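Local atomic coordinates of putative citrate lyase (Ralstonia eutropha, PDB entry 3QQW), a protein that probably acts as a magnesium-dependent lyase of the HpcH/HpaI aldolase/citrate lyase family, perhaps cleaving (S)-citramalyl-CoA. Residues K37-Q42 with A72-S77; E153-L158 with S182-A187; P196-H201 with P222-C227. All blocks are in the same frame, centred on the assembly; numbering follows the deposited sequence.

Interaction 1: residues K37-Q42 with A72-S77; sequences KAMDLQ and ARMIAS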
# COMPACT_ATOMS: atom_id res chain seq x y z
N LYS C 37 -38.79 -9.10 -11.58
CA LYS C 37 -38.99 -9.25 -10.13
C LYS C 37 -38.18 -8.21 -9.31
O LYS C 37 -38.73 -7.61 -8.38
CB LYS C 37 -38.62 -10.66 -9.68
CG LYS C 37 -39.70 -11.71 -9.96
CD LYS C 37 -39.25 -13.04 -9.38
CE LYS C 37 -40.18 -14.20 -9.65
NZ LYS C 37 -39.50 -15.50 -9.36
N ALA C 38 -36.91 -7.95 -9.71
CA ALA C 38 -36.01 -6.99 -9.07
C ALA C 38 -36.54 -5.56 -9.28
O ALA C 38 -36.56 -4.77 -8.32
CB ALA C 38 -34.62 -7.13 -9.63
N MSE C 39 -37.07 -5.26 -10.49
CA MSE C 39 -37.67 -3.95 -10.80
C MSE C 39 -38.90 -3.76 -9.97
O MSE C 39 -39.08 -2.67 -9.44
CB MSE C 39 -38.00 -3.81 -12.27
CG MSE C 39 -36.77 -3.53 -13.12
SE MSE C 39 -37.25 -3.68 -14.99
CE MSE C 39 -35.46 -3.19 -15.77
N ASP C 40 -39.72 -4.81 -9.81
CA ASP C 40 -40.93 -4.80 -8.96
C ASP C 40 -40.58 -4.64 -7.48
O ASP C 40 -41.34 -4.03 -6.75
CB ASP C 40 -41.76 -6.09 -9.14
CG ASP C 40 -42.33 -6.32 -10.52
OD1 ASP C 40 -42.28 -5.36 -11.36
OD2 ASP C 40 -42.82 -7.43 -10.78
N LEU C 41 -39.44 -5.21 -7.05
CA LEU C 41 -38.98 -5.13 -5.68
C LEU C 41 -38.51 -3.70 -5.37
O LEU C 41 -38.68 -3.25 -4.23
CB LEU C 41 -37.89 -6.18 -5.45
CG LEU C 41 -37.50 -6.48 -4.01
CD1 LEU C 41 -38.66 -7.08 -3.24
CD2 LEU C 41 -36.25 -7.34 -3.97
N GLN C 42 -38.01 -2.94 -6.42
CA GLN C 42 -37.65 -1.52 -6.28
C GLN C 42 -38.91 -0.70 -6.03
O GLN C 42 -38.86 0.32 -5.34
CB GLN C 42 -36.94 -1.00 -7.53
CG GLN C 42 -35.50 -1.47 -7.67
CD GLN C 42 -34.82 -0.93 -8.92
OE1 GLN C 42 -35.30 -1.07 -10.06
NE2 GLN C 42 -33.61 -0.42 -8.72
N ALA C 72 -32.08 -4.41 -22.87
CA ALA C 72 -32.48 -3.10 -23.38
C ALA C 72 -33.99 -2.89 -23.29
O ALA C 72 -34.42 -1.86 -22.79
CB ALA C 72 -32.01 -2.93 -24.82
N ARG C 73 -34.77 -3.89 -23.73
CA ARG C 73 -36.23 -3.87 -23.70
C ARG C 73 -36.75 -3.72 -22.26
O ARG C 73 -37.63 -2.91 -22.02
CB ARG C 73 -36.81 -5.14 -24.38
CG ARG C 73 -38.33 -5.23 -24.29
CD ARG C 73 -38.98 -6.38 -25.05
NE ARG C 73 -38.31 -7.67 -24.87
CZ ARG C 73 -38.48 -8.50 -23.83
NH1 ARG C 73 -39.29 -8.17 -22.83
NH2 ARG C 73 -37.81 -9.65 -23.78
N MSE C 74 -36.20 -4.48 -21.32
CA MSE C 74 -36.59 -4.46 -19.91
C MSE C 74 -36.29 -3.11 -19.29
O MSE C 74 -37.14 -2.57 -18.59
CB MSE C 74 -35.85 -5.59 -19.14
CG MSE C 74 -36.39 -6.98 -19.48
SE MSE C 74 -38.32 -7.17 -19.19
CE MSE C 74 -38.33 -7.34 -17.31
N ILE C 75 -35.10 -2.54 -19.57
CA ILE C 75 -34.66 -1.25 -19.03
C ILE C 75 -35.56 -0.11 -19.62
O ILE C 75 -35.92 0.80 -18.89
CB ILE C 75 -33.12 -1.02 -19.26
CG1 ILE C 75 -32.30 -1.99 -18.37
CG2 ILE C 75 -32.71 0.43 -18.97
CD1 ILE C 75 -30.76 -1.93 -18.55
N ALA C 76 -35.92 -0.19 -20.89
CA ALA C 76 -36.76 0.80 -21.56
C ALA C 76 -38.22 0.71 -21.14
O ALA C 76 -38.94 1.70 -21.26
CB ALA C 76 -36.67 0.62 -23.08
N SER C 77 -38.67 -0.46 -20.68
CA SER C 77 -40.08 -0.74 -20.38
C SER C 77 -40.62 0.03 -19.20
O SER C 77 -39.87 0.52 -18.36
CB SER C 77 -40.30 -2.24 -20.15
OG SER C 77 -39.78 -2.63 -18.89

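Interaction 2: residues E153-L158 with S182-A187; sequences ETHGAL and SGHHGA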
# COMPACT_ATOMS: atom_id res chain seq x y z
N GLU C 153 -10.73 -6.23 -10.76
CA GLU C 153 -10.69 -7.66 -10.45
C GLU C 153 -9.54 -8.39 -11.16
O GLU C 153 -9.56 -9.61 -11.31
CB GLU C 153 -12.03 -8.32 -10.79
CG GLU C 153 -12.52 -8.18 -12.22
CD GLU C 153 -13.96 -8.61 -12.43
OE1 GLU C 153 -14.54 -9.23 -11.51
OE2 GLU C 153 -14.52 -8.32 -13.51
N THR C 154 -8.54 -7.62 -11.62
CA THR C 154 -7.35 -8.17 -12.28
C THR C 154 -6.12 -7.51 -11.70
O THR C 154 -6.23 -6.46 -11.07
CB THR C 154 -7.42 -8.00 -13.80
OG1 THR C 154 -7.31 -6.62 -14.13
CG2 THR C 154 -8.65 -8.62 -14.42
N HIS C 155 -4.94 -8.10 -11.95
CA HIS C 155 -3.67 -7.53 -11.52
C HIS C 155 -3.46 -6.17 -12.17
O HIS C 155 -3.16 -5.20 -11.49
CB HIS C 155 -2.50 -8.45 -11.86
CG HIS C 155 -2.49 -9.74 -11.12
ND1 HIS C 155 -2.27 -9.79 -9.77
CD2 HIS C 155 -2.60 -11.01 -11.60
CE1 HIS C 155 -2.30 -11.08 -9.45
NE2 HIS C 155 -2.50 -11.85 -10.53
N GLY C 156 -3.68 -6.11 -13.49
CA GLY C 156 -3.52 -4.87 -14.26
C GLY C 156 -4.46 -3.75 -13.85
O GLY C 156 -4.03 -2.60 -13.74
N ALA C 157 -5.74 -4.08 -13.61
CA ALA C 157 -6.69 -3.06 -13.18
C ALA C 157 -6.36 -2.56 -11.76
O ALA C 157 -6.58 -1.39 -11.46
CB ALA C 157 -8.11 -3.58 -13.25
N LEU C 158 -5.83 -3.44 -10.89
CA LEU C 158 -5.43 -3.01 -9.55
C LEU C 158 -4.17 -2.14 -9.65
O LEU C 158 -4.13 -1.07 -9.08
CB LEU C 158 -5.21 -4.19 -8.58
CG LEU C 158 -4.75 -3.80 -7.15
CD1 LEU C 158 -5.83 -2.96 -6.40
CD2 LEU C 158 -4.31 -5.03 -6.37
N SER C 182 -8.68 -15.63 -8.56
CA SER C 182 -8.42 -16.62 -9.63
C SER C 182 -7.14 -16.28 -10.46
O SER C 182 -6.48 -17.19 -10.96
CB SER C 182 -9.63 -16.77 -10.54
OG SER C 182 -9.66 -15.77 -11.54
N GLY C 183 -6.78 -15.01 -10.55
CA GLY C 183 -5.57 -14.59 -11.25
C GLY C 183 -4.29 -14.74 -10.45
O GLY C 183 -3.22 -14.41 -10.97
N HIS C 184 -4.37 -15.26 -9.21
CA HIS C 184 -3.19 -15.38 -8.33
C HIS C 184 -2.50 -16.76 -8.36
O HIS C 184 -1.70 -17.04 -7.46
CB HIS C 184 -3.54 -14.98 -6.89
CG HIS C 184 -3.61 -13.49 -6.72
ND1 HIS C 184 -4.71 -12.77 -7.14
CD2 HIS C 184 -2.69 -12.63 -6.22
CE1 HIS C 184 -4.43 -11.51 -6.87
NE2 HIS C 184 -3.23 -11.38 -6.31
N HIS C 185 -2.74 -17.58 -9.41
CA HIS C 185 -2.10 -18.90 -9.62
C HIS C 185 -2.16 -19.79 -8.34
O HIS C 185 -1.17 -20.42 -7.95
CB HIS C 185 -0.62 -18.72 -10.06
CG HIS C 185 -0.38 -17.67 -11.11
ND1 HIS C 185 -0.37 -17.99 -12.46
CD2 HIS C 185 -0.10 -16.35 -10.98
CE1 HIS C 185 -0.10 -16.86 -13.09
NE2 HIS C 185 0.07 -15.85 -12.24
N GLY C 186 -3.31 -19.77 -7.67
CA GLY C 186 -3.54 -20.51 -6.44
C GLY C 186 -2.83 -20.01 -5.19
O GLY C 186 -2.87 -20.71 -4.18
N ALA C 187 -2.19 -18.81 -5.22
CA ALA C 187 -1.45 -18.28 -4.05
C ALA C 187 -2.37 -17.77 -2.96
O ALA C 187 -1.97 -17.66 -1.80
CB ALA C 187 -0.49 -17.19 -4.47

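Interaction 3: residues P196-H201 with P222-C227; sequences PGQFEH and PAHNVC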
# COMPACT_ATOMS: atom_id res chain seq x y z
N PRO C 196 -13.76 -14.58 7.58
CA PRO C 196 -13.10 -13.27 7.71
C PRO C 196 -11.85 -13.05 6.81
O PRO C 196 -11.31 -11.94 6.79
CB PRO C 196 -12.71 -13.26 9.20
CG PRO C 196 -12.42 -14.69 9.52
CD PRO C 196 -13.29 -15.53 8.61
N GLY C 197 -11.41 -14.08 6.08
CA GLY C 197 -10.23 -14.03 5.22
C GLY C 197 -10.21 -12.95 4.15
O GLY C 197 -9.16 -12.36 3.87
N GLN C 198 -11.36 -12.66 3.55
CA GLN C 198 -11.49 -11.64 2.50
C GLN C 198 -11.28 -10.22 3.04
O GLN C 198 -11.11 -9.28 2.25
CB GLN C 198 -12.83 -11.76 1.79
CG GLN C 198 -14.06 -11.65 2.70
CD GLN C 198 -15.19 -10.97 1.96
OE1 GLN C 198 -14.99 -10.21 0.99
NE2 GLN C 198 -16.39 -11.24 2.37
N PHE C 199 -11.25 -10.09 4.39
CA PHE C 199 -11.03 -8.82 5.07
C PHE C 199 -9.69 -8.81 5.80
O PHE C 199 -9.37 -7.80 6.45
CB PHE C 199 -12.17 -8.59 6.08
CG PHE C 199 -13.54 -8.39 5.48
CD1 PHE C 199 -13.81 -7.29 4.67
CD2 PHE C 199 -14.58 -9.26 5.79
CE1 PHE C 199 -15.10 -7.10 4.13
CE2 PHE C 199 -15.86 -9.05 5.27
CZ PHE C 199 -16.11 -7.99 4.44
N GLU C 200 -8.92 -9.92 5.72
CA GLU C 200 -7.70 -10.11 6.51
C GLU C 200 -6.47 -10.58 5.72
O GLU C 200 -5.35 -10.26 6.14
CB GLU C 200 -7.96 -11.08 7.66
CG GLU C 200 -8.85 -10.45 8.73
CD GLU C 200 -9.55 -11.40 9.68
OE1 GLU C 200 -9.17 -12.59 9.75
OE2 GLU C 200 -10.47 -10.94 10.39
N HIS C 201 -6.64 -11.33 4.61
CA HIS C 201 -5.51 -11.77 3.78
C HIS C 201 -4.79 -10.51 3.26
O HIS C 201 -5.45 -9.62 2.70
CB HIS C 201 -5.97 -12.69 2.64
CG HIS C 201 -4.86 -13.30 1.85
ND1 HIS C 201 -4.14 -12.59 0.89
CD2 HIS C 201 -4.35 -14.56 1.92
CE1 HIS C 201 -3.24 -13.43 0.41
NE2 HIS C 201 -3.32 -14.62 1.00
N PRO C 222 -16.76 3.54 -3.83
CA PRO C 222 -16.17 2.19 -3.86
C PRO C 222 -17.25 1.16 -3.48
O PRO C 222 -17.92 1.32 -2.47
CB PRO C 222 -15.03 2.28 -2.84
CG PRO C 222 -15.36 3.51 -1.98
CD PRO C 222 -16.60 4.17 -2.51
N ALA C 223 -17.44 0.11 -4.32
CA ALA C 223 -18.44 -0.92 -4.05
C ALA C 223 -17.80 -2.27 -3.75
O ALA C 223 -16.78 -2.65 -4.34
CB ALA C 223 -19.40 -1.05 -5.20
N HIS C 224 -18.37 -2.94 -2.74
CA HIS C 224 -17.88 -4.21 -2.24
C HIS C 224 -18.53 -5.39 -2.96
O HIS C 224 -19.65 -5.28 -3.42
CB HIS C 224 -18.13 -4.29 -0.73
CG HIS C 224 -17.34 -5.38 -0.05
ND1 HIS C 224 -17.96 -6.49 0.48
CD2 HIS C 224 -16.01 -5.47 0.18
CE1 HIS C 224 -16.99 -7.24 0.97
NE2 HIS C 224 -15.80 -6.67 0.81
N ASN C 225 -17.80 -6.51 -3.05
CA ASN C 225 -18.24 -7.80 -3.62
C ASN C 225 -19.38 -8.38 -2.76
O ASN C 225 -19.57 -7.95 -1.63
CB ASN C 225 -17.06 -8.78 -3.70
CG ASN C 225 -16.22 -8.78 -2.43
OD1 ASN C 225 -15.49 -7.83 -2.16
ND2 ASN C 225 -16.34 -9.82 -1.63
N VAL C 226 -20.12 -9.35 -3.31
CA VAL C 226 -21.26 -10.00 -2.65
C VAL C 226 -20.86 -10.78 -1.40
O VAL C 226 -19.69 -11.15 -1.19
CB VAL C 226 -21.98 -10.98 -3.64
CG1 VAL C 226 -22.56 -10.24 -4.86
CG2 VAL C 226 -21.04 -12.10 -4.10
N CYS C 227 -21.86 -11.09 -0.59
CA CYS C 227 -21.73 -12.03 0.51
C CYS C 227 -22.16 -13.37 -0.08
O CYS C 227 -23.15 -13.44 -0.82
CB CYS C 227 -22.57 -11.63 1.71
SG CYS C 227 -22.50 -12.82 3.08

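Interaction 1: residues K37-Q42 with A72-S77
Met39 reaches from helix 32-45 to the last turn of helix 64-76 and ends against the backbone there, between Met74 and Ile75. It has the most surface buried in this contact, and like Met74 it is present as selenomethionine. Its CG stands anti to the carbonyl carbon (chi1 -77°), and beyond that the chain is fully extended, which carries the terminal methyl straight across the gap between segments whose nearest CA atoms, those of Met39 and Ile75, lie 9.2 Å apart. Met39 CE comes to 3.3 Å from Met74 O, while the selenium of Met39 stays 3.8 Å from that oxygen. Met39 CE also makes longer apolar contacts, 4.2 Å to Met74 CB and 4.3 Å to Ile75 CG1.

Of the Met74 side chain, CB is what comes near the methyl. The chain bends at chi2 and chi3, and the side chain also packs on Glu32 and Ile35, at the start of the opposing helix. The carbonyl of Met74 is held in place by Ser77, whose OG donates to Met74 O over 2.7 Å at a C=O...donor angle of 128°; Ser77 N adds a weak bond to the same oxygen. The methyl of Met39 therefore rests beside a carbonyl already gripped by Ser77 at the end of the helix.

Ile75 offers CG1 to Met39 CE; its side chain also packs on Cys53 and Ala85, and Met39 touches Ala85 as well. Below the two helices thus lie strands 49-54 and 85-88, and no other subunit reaches either segment. This is side-by-side packing of consecutive outer helices in a TIM barrel, those following the first and second strands, with the selenomethionine chain of Met39 spanning the gap over the parallel sheet.

Interaction 2: residues E153-L158 with S182-A187
His155, in the first turn of helix 155-159, faces Gly183 and His184 in an irregular loop that turns back through a type I' beta turn from His184 to Ala187. The imidazole of His155 does the joining. Its NE2 donates to Gly183 O over 2.7 Å with an N-H...O angle of 157°; the oxygen lies in the imidazole plane, whereas the donor sits well above the plane of the carbonyl, 65° out of it, rather than on a lone pair.

The same ring turns its CE1 edge onto one face of His184, with CE1 3.3 Å above that plane and offset toward the rim. The result is an edge-to-face pair, centroids 4.4 Å apart and planes at 58°. In the TIM barrel this joins the helix after the fifth strand to the loop beyond the sixth, close in sequence to Glu153 and Asp179, predicted magnesium ligands whose side chains take no part in the contact.

Thr154 is the N-cap of the helix that carries His155: its OG1 accepts from Ala157 N at 3.0 Å. On the other side, His184 ND1 is hydrogen-bonded to Phe180 O. A neighbouring subunit packs Ala217 on His155 and Leu216 on His184.

Interaction 3: residues P196-H201 with P222-C227
His224 and Asn225, around the C-terminal end of the seventh strand of the TIM barrel, meet Gln198 and Phe199 from the short 3-10 turn that leads toward helix 202-217. In such barrels the active site lies at this end of the strands, and Asn225 is about 8 Å, side chain to side chain, from Glu153, predicted to bind substrate and magnesium.

Pro222 and Ala223 come first and belong to the wall: Ala223 is bonded through its backbone to Leu173 and Phe175 of the sixth strand, and Pro222 packs on helix 202-217. His224 then points its side chain at the turn. With CG anti to the backbone N (chi1 -164°), the ring extends until NE2 lies 3.4 Å from Phe199 CE1. The two rings are nearly parallel, 11° apart, but so far slid that they barely overlap, their centroids 5.3 Å from each other. The polar partner of His224 NE2 is Lys208 NZ of helix 202-217, a lysine that also bonds Gln198 O and touches Phe199, so it ties both sides together. Gln198 OE1 passes His224 CE1 at 3.6 Å.

Asn225 follows and supplies the hydrogen bond between the segments. Its amide lies beside the His224 ring, with OD1 over one face, offset toward the rim. On the turn, Gln198 bends at chi2 so that CD lies over the rim of one face of Phe199, while NE2 bonds Ser195 OG. The two amides arrive from opposite directions with their planes well turned from each other, and Asn225 ND2 donates to Gln198 OE1 over 3.0 Å, almost straight at 170°.

How the interactions relate
From the N terminus, interaction 1 comes first: it closes a loop through the second barrel strand, 49-54, and pairs the outer helices 32-45 and 64-76. Interaction 2 opens well after it, and its loop takes in the sixth strand, 170-175. Interaction 3 follows in turn, closing round helix 202-217 to the seventh strand. The three are in series, none nested in or crossing another. Interaction 1 stands on the opposite side of the chain's centre from the others, about 33 Å from interaction 2 and about 28 Å from interaction 3, centre to centre. Interactions 2 and 3 are neighbours, nearest atoms about 4 Å apart, and both anchor the long connection between helices 177-182 and 202-217.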